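Local coordinates for putative metal binding protein RUMGNA_00854 (Ruminococcus gnavus, PDB 3U7Z) that probably binds calcium ions, through a small domain that may be related to the ubiquitin fold, and is otherwise of unknown function, at residues T27-L36 with S81-D89; K65-G75 with D91-Y101. All coordinates share one frame; numbering follows the deposited sequence. Where two conformers were deposited one is given.

In the fold
The segments alternate along the chain, in the order 27-36, 65-75, 81-89, 91-101, and the centres of the two interactions lie about 16 Å apart, on opposite sides of the chain's centre. Interaction 2 pairs strands 67-73 and 92-99, neighbours in the mixed five-stranded sheet. Interaction 1 ties the start of helix 32-38 to the loop that leads into strand 92-99. The two meet where L32 packs on I71 and F93, and where T85 touches F93 and A82 touches I71, so that the helix and its loop cover one face of the sheet. A helix laid across such a sheet is consistent with the beta-grasp fold of the ubiquitin clan.

Interaction 1 (T27-L36 with S81-D89); sequences TDAKYLGEVL and SADQTPVSD. With CA (calcium ion), chain G; EDO (1,2-ethanediol), chain J.
V87 packs against the turn that opens helix 32-38. Its backbone N donates to K30 O at 3.0 Å in a fairly straight bond (163° at the hydrogen), which anchors the loop to the residue before the helix cap. With CG1 anti to the backbone N (chi1 162°), the other methyl is turned to the helix start, and V87 CG2 lies 3.5 Å from L32 N. The same methyl meets CG2 of V35 at 4.0 Å, the two branches crossing at a slant. I9 of strand 7-14 also touches both valines and joins the contact to the sheet.

Next along the chain, L32 N gives its hydrogen to T85 O at 2.8 Å, almost in line with the carbonyl bond, and L32 CB rests against T85 CB. G33 N then reaches A82 O at 2.9 Å, approaching from well above the carbonyl plane; G33 CA stands 4.4 Å from D83 CA, a closeness at which a side chain on G33 would probably crowd D83.

Y31, at the N-cap position and bridged to P86, brings its ring up to the loop's backbone. CG lies 3.6 Å from D83 O, which the ring meets obliquely, T85 O sits near the ring plane at its edge, and CD1 and CE1 run past Q84 to P86. Were Y31 replaced by an alanine, the backbone from D83 to P86 would probably lose its cover on this side, and the bend of the loop would be held less firmly.

At the far end of the loop, D89 OD2 binds a calcium ion at 2.2 Å. In the contact as a whole, T85 O and A82 O take up the N-H groups of L32 and G33, the first two of the helix, while V87, V35 and L32 make apolar contacts beside these bonds.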
loop_
_atom_site.group_PDB
_atom_site.type_symbol
_atom_site.label_atom_id
_atom_site.label_comp_id
_atom_site.label_asym_id
_atom_site.label_seq_id
_atom_site.Cartn_x
_atom_site.Cartn_y
_atom_site.Cartn_z
ATOM N N THR A 27 9.248 10.809 5.931
ATOM C CA THR A 27 7.908 11.406 5.915
ATOM C C THR A 27 7.486 11.859 7.297
ATOM O O THR A 27 7.822 11.234 8.260
ATOM C CB THR A 27 6.867 10.381 5.321
ATOM O OG1 THR A 27 5.556 10.930 5.376
ATOM C CG2 THR A 27 6.874 9.060 6.114
ATOM N N ASP A 28 6.701 12.935 7.353
ATOM C CA ASP A 28 6.040 13.373 8.601
ATOM C C ASP A 28 4.561 13.009 8.597
ATOM O O ASP A 28 3.800 13.433 9.477
ATOM C CB ASP A 28 6.241 14.882 8.868
ATOM C CG ASP A 28 6.384 15.698 7.586
ATOM O OD1 ASP A 28 5.458 15.627 6.746
ATOM O OD2 ASP A 28 7.439 16.363 7.397
ATOM N N ALA A 29 4.168 12.193 7.622
ATOM C CA ALA A 29 2.804 11.695 7.510
ATOM C C ALA A 29 2.377 10.867 8.709
ATOM O O ALA A 29 3.163 10.115 9.333
ATOM C CB ALA A 29 2.656 10.860 6.251
ATOM N N LYS A 30 1.102 11.018 9.035
ATOM C CA LYS A 30 0.512 10.281 10.087
ATOM C C LYS A 30 0.072 8.950 9.531
ATOM O O LYS A 30 0.153 7.995 10.250
ATOM C CB LYS A 30 -0.690 11.057 10.678
ATOM C CG LYS A 30 -1.531 10.317 11.743
ATOM C CD LYS A 30 -0.842 10.062 13.072
ATOM C CE LYS A 30 -1.837 9.544 14.119
ATOM N NZ LYS A 30 -1.166 8.721 15.166
ATOM N N TYR A 31 -0.397 8.906 8.269
ATOM C CA TYR A 31 -1.039 7.702 7.725
ATOM C C TYR A 31 -0.445 7.233 6.428
ATOM O O TYR A 31 0.075 7.997 5.659
ATOM C CB TYR A 31 -2.546 7.923 7.524
ATOM C CG TYR A 31 -3.249 8.182 8.848
ATOM C CD1 TYR A 31 -3.511 7.147 9.727
ATOM C CD2 TYR A 31 -3.633 9.475 9.227
ATOM C CE1 TYR A 31 -4.140 7.344 10.965
ATOM C CE2 TYR A 31 -4.278 9.699 10.470
ATOM C CZ TYR A 31 -4.513 8.630 11.324
ATOM O OH TYR A 31 -5.136 8.849 12.520
ATOM N N LEU A 32 -0.570 5.926 6.207
ATOM C CA LEU A 32 0.103 5.301 5.086
ATOM C C LEU A 32 -0.407 5.816 3.764
ATOM O O LEU A 32 0.347 6.024 2.869
ATOM C CB LEU A 32 -0.051 3.772 5.116
ATOM C CG LEU A 32 0.585 2.958 3.957
ATOM C CD1 LEU A 32 2.095 3.203 3.911
ATOM C CD2 LEU A 32 0.223 1.489 4.121
ATOM N N GLY A 33 -1.708 6.088 3.678
ATOM C CA GLY A 33 -2.232 6.588 2.385
ATOM C C GLY A 33 -1.613 7.903 1.941
ATOM O O GLY A 33 -1.367 8.102 0.732
ATOM N N GLU A 34 -1.335 8.791 2.919
ATOM C CA GLU A 34 -0.712 10.080 2.649
ATOM C C GLU A 34 0.699 9.852 2.082
ATOM O O GLU A 34 1.124 10.518 1.104
ATOM C CB GLU A 34 -0.681 10.938 3.944
ATOM C CG GLU A 34 0.089 12.240 3.815
ATOM C CD GLU A 34 0.203 13.016 5.133
ATOM O OE1 GLU A 34 -0.397 12.608 6.151
ATOM O OE2 GLU A 34 0.917 14.050 5.139
ATOM N N VAL A 35 1.401 8.885 2.652
ATOM C CA VAL A 35 2.723 8.558 2.180
ATOM C C VAL A 35 2.683 8.039 0.748
ATOM O O VAL A 35 3.441 8.492 -0.108
ATOM C CB VAL A 35 3.430 7.503 3.068
ATOM C CG1 VAL A 35 4.823 7.285 2.518
ATOM C CG2 VAL A 35 3.449 7.871 4.579
ATOM N N LEU A 36 1.763 7.113 0.503
ATOM C CA LEU A 36 1.681 6.486 -0.828
ATOM C C LEU A 36 1.336 7.525 -1.883
ATOM O O LEU A 36 1.925 7.569 -3.006
ATOM C CB LEU A 36 0.642 5.398 -0.782
ATOM C CG LEU A 36 0.889 4.210 0.158
ATOM C CD1 LEU A 36 -0.306 3.232 0.267
ATOM C CD2 LEU A 36 2.153 3.489 -0.256
ATOM N N SER A 81 -7.757 0.303 6.339
ATOM C CA SER A 81 -7.498 0.829 5.006
ATOM C C SER A 81 -6.235 1.698 5.063
ATOM O O SER A 81 -5.794 2.171 6.157
ATOM C CB SER A 81 -8.665 1.706 4.511
ATOM O OG SER A 81 -8.869 2.722 5.475
ATOM N N ALA A 82 -5.642 1.925 3.916
ATOM C CA ALA A 82 -4.375 2.699 3.887
ATOM C C ALA A 82 -4.498 4.085 4.523
ATOM O O ALA A 82 -3.602 4.562 5.208
ATOM C CB ALA A 82 -3.825 2.825 2.437
ATOM N N ASP A 83 -5.616 4.749 4.294
ATOM C CA ASP A 83 -5.812 6.078 4.825
ATOM C C ASP A 83 -6.037 6.124 6.349
ATOM O O ASP A 83 -6.067 7.218 6.897
ATOM C CB ASP A 83 -6.922 6.839 4.084
ATOM C CG ASP A 83 -8.235 6.102 4.017
ATOM O OD1 ASP A 83 -8.311 4.855 3.954
ATOM O OD2 ASP A 83 -9.241 6.806 3.926
ATOM N N GLN A 84 -6.185 4.968 7.007
ATOM C CA GLN A 84 -6.347 4.848 8.437
ATOM C C GLN A 84 -5.215 4.030 9.110
ATOM O O GLN A 84 -5.340 3.604 10.246
ATOM C CB GLN A 84 -7.689 4.150 8.709
ATOM C CG GLN A 84 -8.895 4.988 8.260
ATOM C CD GLN A 84 -10.226 4.221 8.162
ATOM O OE1 GLN A 84 -10.484 3.288 8.925
ATOM N NE2 GLN A 84 -11.090 4.636 7.223
ATOM N N THR A 85 -4.135 3.773 8.370
ATOM C CA THR A 85 -3.015 2.920 8.824
ATOM C C THR A 85 -1.916 3.863 9.313
ATOM O O THR A 85 -1.330 4.573 8.539
ATOM C CB THR A 85 -2.505 2.016 7.716
ATOM O OG1 THR A 85 -3.551 1.133 7.263
ATOM C CG2 THR A 85 -1.335 1.179 8.206
ATOM N N PRO A 86 -1.684 3.886 10.623
ATOM C CA PRO A 86 -0.666 4.794 11.115
ATOM C C PRO A 86 0.723 4.356 10.705
ATOM O O PRO A 86 0.996 3.141 10.616
ATOM C CB PRO A 86 -0.782 4.693 12.628
ATOM C CG PRO A 86 -2.016 4.061 12.921
ATOM C CD PRO A 86 -2.395 3.225 11.714
ATOM N N VAL A 87 1.557 5.341 10.457
ATOM C CA VAL A 87 2.961 5.108 10.089
ATOM C C VAL A 87 3.855 5.338 11.315
ATOM O O VAL A 87 3.669 6.316 12.046
ATOM C CB VAL A 87 3.289 6.052 8.919
ATOM C CG1 VAL A 87 4.792 6.276 8.669
ATOM C CG2 VAL A 87 2.589 5.507 7.659
ATOM N N SER A 88 4.816 4.442 11.544
ATOM C CA SER A 88 5.830 4.572 12.603
ATOM C C SER A 88 7.196 4.566 11.994
ATOM O O SER A 88 7.433 3.926 10.964
ATOM C CB SER A 88 5.716 3.392 13.560
ATOM O OG SER A 88 4.448 3.338 14.177
ATOM N N ASP A 89 8.115 5.265 12.662
ATOM C CA ASP A 89 9.500 5.246 12.240
ATOM C C ASP A 89 9.984 3.805 12.173
ATOM O O ASP A 89 9.806 3.020 13.100
ATOM C CB ASP A 89 10.366 6.107 13.165
ATOM C CG ASP A 89 11.774 6.246 12.682
ATOM O OD1 ASP A 89 12.035 6.328 11.473
ATOM O OD2 ASP A 89 12.668 6.326 13.579
HETATM CA CA CA G . 13.459 6.840 15.606
HETATM C C1 EDO J . -6.427 -1.572 0.079
HETATM O O1 EDO J . -7.583 -1.473 -0.848
HETATM C C2 EDO J . -6.706 -0.963 1.496
HETATM O O2 EDO J . -6.602 0.517 1.656
#

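Interaction 2 (K65-G75 with D91-Y101); sequences KQQWWCITKGG and DAFELTLKEGY
The first torsion of W68 sets CG between its backbone N and carbonyl carbon (chi1 54°), folding the indole toward segment 91-101. There K98 CB lies over a face of the five-membered ring, a CH-pi contact 4.0 Å from its centroid, and NE1 donates in the ring plane to G100 O at 2.8 Å. E94 instead bends at its second torsion (chi2 80°), which swings the carboxylate across T72 to the turn beyond the strand. T72 OG1 donates at 2.6 Å to the anti lone pair of E94 OE1, and G75 N reaches the same oxygen at 2.8 Å from above the carboxylate plane. A water joins T72 OG1 to C70 O and T96 OG1.

These side chains project from antiparallel strands 67-73 and 92-99, with W68-K98, C70-T96 and T72-E94 as hydrogen-bonded pairs. On the other face, L97 CD1 sits over the five-membered ring of W69 in a CH-pi contact, 3.9 Å from its centroid, and I71 CG1 touches L95 CD2 at 3.6 Å.

That face is apolar in its middle, where helix 32-38 covers I71 and L95; on the face bearing W68, E94, gripped twice at one oxygen, is likely to stay ionised and ties down G75.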
loop_
_atom_site.group_PDB
_atom_site.type_symbol
_atom_site.label_atom_id
_atom_site.label_comp_id
_atom_site.label_asym_id
_atom_site.label_seq_id
_atom_site.Cartn_x
_atom_site.Cartn_y
_atom_site.Cartn_z
ATOM N N LYS A 65 -10.758 -11.052 -12.392
ATOM C CA LYS A 65 -9.992 -12.237 -11.954
ATOM C C LYS A 65 -9.789 -12.296 -10.462
ATOM O O LYS A 65 -8.937 -13.036 -9.976
ATOM C CB LYS A 65 -8.639 -12.300 -12.644
ATOM C CG LYS A 65 -8.786 -12.633 -14.119
ATOM C CD LYS A 65 -7.444 -12.877 -14.762
ATOM C CE LYS A 65 -7.591 -13.440 -16.188
ATOM N NZ LYS A 65 -8.185 -14.816 -16.330
ATOM N N GLN A 66 -10.617 -11.569 -9.740
ATOM C CA GLN A 66 -10.592 -11.585 -8.286
ATOM C C GLN A 66 -9.243 -11.113 -7.755
ATOM O O GLN A 66 -8.837 -11.555 -6.701
ATOM C CB GLN A 66 -10.939 -12.985 -7.733
ATOM C CG GLN A 66 -12.119 -13.684 -8.452
ATOM C CD GLN A 66 -13.335 -12.794 -8.650
ATOM O OE1 GLN A 66 -13.728 -12.056 -7.743
ATOM N NE2 GLN A 66 -13.955 -12.867 -9.839
ATOM N N GLN A 67 -8.595 -10.181 -8.462
ATOM C CA GLN A 67 -7.322 -9.653 -7.987
ATOM C C GLN A 67 -7.555 -8.426 -7.132
ATOM O O GLN A 67 -8.502 -7.673 -7.363
ATOM C CB GLN A 67 -6.446 -9.267 -9.146
ATOM C CG GLN A 67 -6.056 -10.392 -10.014
ATOM C CD GLN A 67 -5.238 -9.990 -11.209
ATOM O OE1 GLN A 67 -5.019 -8.815 -11.495
ATOM N NE2 GLN A 67 -4.803 -11.004 -11.951
ATOM N N TRP A 68 -6.672 -8.246 -6.154
ATOM C CA TRP A 68 -6.786 -7.143 -5.240
ATOM C C TRP A 68 -5.445 -6.880 -4.596
ATOM O O TRP A 68 -4.609 -7.759 -4.408
ATOM C CB TRP A 68 -7.847 -7.418 -4.161
ATOM C CG TRP A 68 -7.674 -8.697 -3.395
ATOM C CD1 TRP A 68 -7.973 -9.950 -3.861
ATOM C CD2 TRP A 68 -7.331 -8.861 -2.048
ATOM N NE1 TRP A 68 -7.761 -10.877 -2.912
ATOM C CE2 TRP A 68 -7.376 -10.246 -1.765
ATOM C CE3 TRP A 68 -6.897 -7.992 -1.053
ATOM C CZ2 TRP A 68 -7.025 -10.749 -0.543
ATOM C CZ3 TRP A 68 -6.625 -8.515 0.180
ATOM C CH2 TRP A 68 -6.685 -9.878 0.422
ATOM N N TRP A 69 -5.217 -5.616 -4.251
ATOM C CA TRP A 69 -4.014 -5.173 -3.538
ATOM C C TRP A 69 -4.209 -5.326 -2.052
ATOM O O TRP A 69 -5.215 -4.915 -1.469
ATOM C CB TRP A 69 -3.686 -3.726 -3.873
ATOM C CG TRP A 69 -3.159 -3.591 -5.255
ATOM C CD1 TRP A 69 -3.842 -3.107 -6.388
ATOM C CD2 TRP A 69 -1.845 -3.922 -5.704
ATOM N NE1 TRP A 69 -3.015 -3.166 -7.466
ATOM C CE2 TRP A 69 -1.802 -3.667 -7.088
ATOM C CE3 TRP A 69 -0.709 -4.384 -5.062
ATOM C CZ2 TRP A 69 -0.632 -3.844 -7.822
ATOM C CZ3 TRP A 69 0.434 -4.603 -5.788
ATOM C CH2 TRP A 69 0.455 -4.322 -7.165
ATOM N N CYS A 70 -3.208 -5.939 -1.419
ATOM C CA CYS A 70 -3.214 -6.218 0.001
ATOM C C CYS A 70 -2.096 -5.510 0.717
ATOM O O CYS A 70 -0.967 -5.557 0.275
ATOM C CB CYS A 70 -3.045 -7.735 0.173
ATOM S SG CYS A 70 -2.799 -8.142 1.915
ATOM N N ILE A 71 -2.410 -4.884 1.830
ATOM C CA ILE A 71 -1.414 -4.178 2.640
ATOM C C ILE A 71 -0.956 -5.091 3.770
ATOM O O ILE A 71 -1.783 -5.605 4.518
ATOM C CB ILE A 71 -1.957 -2.907 3.324
ATOM C CG1 ILE A 71 -2.585 -1.946 2.308
ATOM C CG2 ILE A 71 -0.844 -2.144 4.116
ATOM C CD1 ILE A 71 -3.431 -0.802 2.867
ATOM N N THR A 72 0.363 -5.248 3.942
ATOM C CA THR A 72 0.925 -5.934 5.110
ATOM C C THR A 72 2.016 -5.059 5.686
ATOM O O THR A 72 2.455 -4.096 5.066
ATOM C CB THR A 72 1.421 -7.342 4.798
ATOM O OG1 THR A 72 2.307 -7.295 3.693
ATOM C CG2 THR A 72 0.286 -8.245 4.497
ATOM N N LYS A 73 2.387 -5.339 6.936
ATOM C CA LYS A 73 3.430 -4.609 7.619
ATOM C C LYS A 73 4.376 -5.676 8.178
ATOM O O LYS A 73 4.022 -6.438 9.078
ATOM C CB LYS A 73 2.811 -3.720 8.698
ATOM C CG LYS A 73 3.818 -2.909 9.539
ATOM C CD LYS A 73 3.003 -1.944 10.461
ATOM C CE LYS A 73 3.542 -1.683 11.840
ATOM N NZ LYS A 73 2.402 -1.285 12.772
ATOM N N GLY A 74 5.545 -5.763 7.558
ATOM C CA GLY A 74 6.471 -6.853 7.836
ATOM C C GLY A 74 5.854 -8.193 7.671
ATOM O O GLY A 74 6.139 -9.117 8.412
ATOM N N GLY A 75 4.990 -8.291 6.685
ATOM C CA GLY A 75 4.297 -9.511 6.362
ATOM C C GLY A 75 3.066 -9.802 7.202
ATOM O O GLY A 75 2.331 -10.758 6.928
ATOM N N ASP A 91 9.042 1.513 10.036
ATOM C CA ASP A 91 8.097 0.559 9.472
ATOM C C ASP A 91 8.494 0.110 8.104
ATOM O O ASP A 91 9.010 0.883 7.298
ATOM C CB ASP A 91 6.682 1.140 9.355
ATOM C CG ASP A 91 5.874 1.128 10.643
ATOM O OD1 ASP A 91 6.244 0.449 11.617
ATOM O OD2 ASP A 91 4.816 1.787 10.636
ATOM N N ALA A 92 8.181 -1.144 7.833
ATOM C CA ALA A 92 8.264 -1.709 6.463
ATOM C C ALA A 92 6.862 -2.217 6.113
ATOM O O ALA A 92 6.303 -3.048 6.848
ATOM C CB ALA A 92 9.259 -2.861 6.430
ATOM N N PHE A 93 6.283 -1.674 5.054
ATOM C CA PHE A 93 5.009 -2.085 4.542
ATOM C C PHE A 93 5.196 -2.754 3.230
ATOM O O PHE A 93 6.156 -2.497 2.521
ATOM C CB PHE A 93 4.062 -0.917 4.325
ATOM C CG PHE A 93 3.623 -0.261 5.582
ATOM C CD1 PHE A 93 2.520 -0.719 6.251
ATOM C CD2 PHE A 93 4.308 0.857 6.109
ATOM C CE1 PHE A 93 2.060 -0.132 7.434
ATOM C CE2 PHE A 93 3.876 1.430 7.328
ATOM C CZ PHE A 93 2.733 0.934 7.961
ATOM N N GLU A 94 4.256 -3.634 2.908
ATOM C CA GLU A 94 4.227 -4.270 1.583
ATOM C C GLU A 94 2.834 -4.059 0.985
ATOM O O GLU A 94 1.810 -4.072 1.716
ATOM C CB GLU A 94 4.573 -5.767 1.666
ATOM C CG GLU A 94 5.829 -6.035 2.468
ATOM C CD GLU A 94 5.668 -6.031 4.016
ATOM O OE1 GLU A 94 4.627 -6.505 4.534
ATOM O OE2 GLU A 94 6.621 -5.619 4.727
ATOM N N LEU A 95 2.794 -3.894 -0.322
ATOM C CA LEU A 95 1.541 -3.890 -1.123
ATOM C C LEU A 95 1.699 -5.051 -2.109
ATOM O O LEU A 95 2.588 -5.048 -2.952
ATOM C CB LEU A 95 1.336 -2.581 -1.875
ATOM C CG LEU A 95 1.210 -1.382 -0.973
ATOM C CD1 LEU A 95 1.325 -0.077 -1.719
ATOM C CD2 LEU A 95 -0.014 -1.401 -0.185
ATOM N N THR A 96 0.852 -6.074 -1.987
ATOM C CA THR A 96 0.966 -7.284 -2.762
ATOM C C THR A 96 -0.270 -7.499 -3.569
ATOM O O THR A 96 -1.360 -7.393 -3.072
ATOM C CB THR A 96 1.147 -8.514 -1.854
ATOM O OG1 THR A 96 2.275 -8.274 -1.035
ATOM C CG2 THR A 96 1.378 -9.791 -2.639
ATOM N N LEU A 97 -0.062 -7.838 -4.828
ATOM C CA LEU A 97 -1.178 -8.211 -5.695
ATOM C C LEU A 97 -1.583 -9.642 -5.398
ATOM O O LEU A 97 -0.833 -10.548 -5.688
ATOM C CB LEU A 97 -0.879 -7.982 -7.161
ATOM C CG LEU A 97 -2.072 -8.053 -8.111
ATOM C CD1 LEU A 97 -3.177 -7.098 -7.820
ATOM C CD2 LEU A 97 -1.596 -7.916 -9.544
ATOM N N LYS A 98 -2.811 -9.819 -4.875
ATOM C CA LYS A 98 -3.332 -11.106 -4.515
ATOM C C LYS A 98 -4.446 -11.466 -5.486
ATOM O O LYS A 98 -5.004 -10.638 -6.164
ATOM C CB LYS A 98 -3.825 -11.111 -3.070
ATOM C CG LYS A 98 -2.755 -10.987 -2.029
ATOM C CD LYS A 98 -3.306 -11.138 -0.581
ATOM C CE LYS A 98 -2.188 -10.981 0.451
ATOM N NZ LYS A 98 -2.670 -10.711 1.845
ATOM N N GLU A 99 -4.795 -12.751 -5.494
ATOM C CA GLU A 99 -5.860 -13.279 -6.330
ATOM C C GLU A 99 -6.729 -14.209 -5.480
ATOM O O GLU A 99 -6.229 -15.124 -4.842
ATOM C CB GLU A 99 -5.318 -14.051 -7.542
ATOM C CG GLU A 99 -4.170 -13.403 -8.257
ATOM C CD GLU A 99 -3.932 -14.032 -9.608
ATOM O OE1 GLU A 99 -3.440 -15.184 -9.645
ATOM O OE2 GLU A 99 -4.257 -13.374 -10.619
ATOM N N GLY A 100 -8.013 -13.938 -5.446
ATOM C CA GLY A 100 -8.971 -14.768 -4.699
ATOM C C GLY A 100 -8.914 -14.591 -3.206
ATOM O O GLY A 100 -8.341 -13.652 -2.716
ATOM N N TYR A 101 -9.408 -15.570 -2.491
ATOM C CA TYR A 101 -9.694 -15.432 -1.074
ATOM C C TYR A 101 -9.724 -16.794 -0.426
ATOM O O TYR A 101 -10.104 -17.767 -1.100
ATOM C CB TYR A 101 -10.994 -14.683 -0.879
ATOM C CG TYR A 101 -11.193 -14.120 0.488
ATOM C CD1 TYR A 101 -10.308 -13.188 1.010
ATOM C CD2 TYR A 101 -12.290 -14.464 1.253
ATOM C CE1 TYR A 101 -10.469 -12.648 2.254
ATOM C CE2 TYR A 101 -12.499 -13.921 2.516
ATOM C CZ TYR A 101 -11.579 -13.028 3.014
ATOM O OH TYR A 101 -11.701 -12.548 4.290
ATOM O OXT TYR A 101 -9.341 -16.967 0.758
HETATM O O HOH W 1 1.124 -7.183 1.223
HETATM O O HOH W 2 3.018 1.689 12.590
#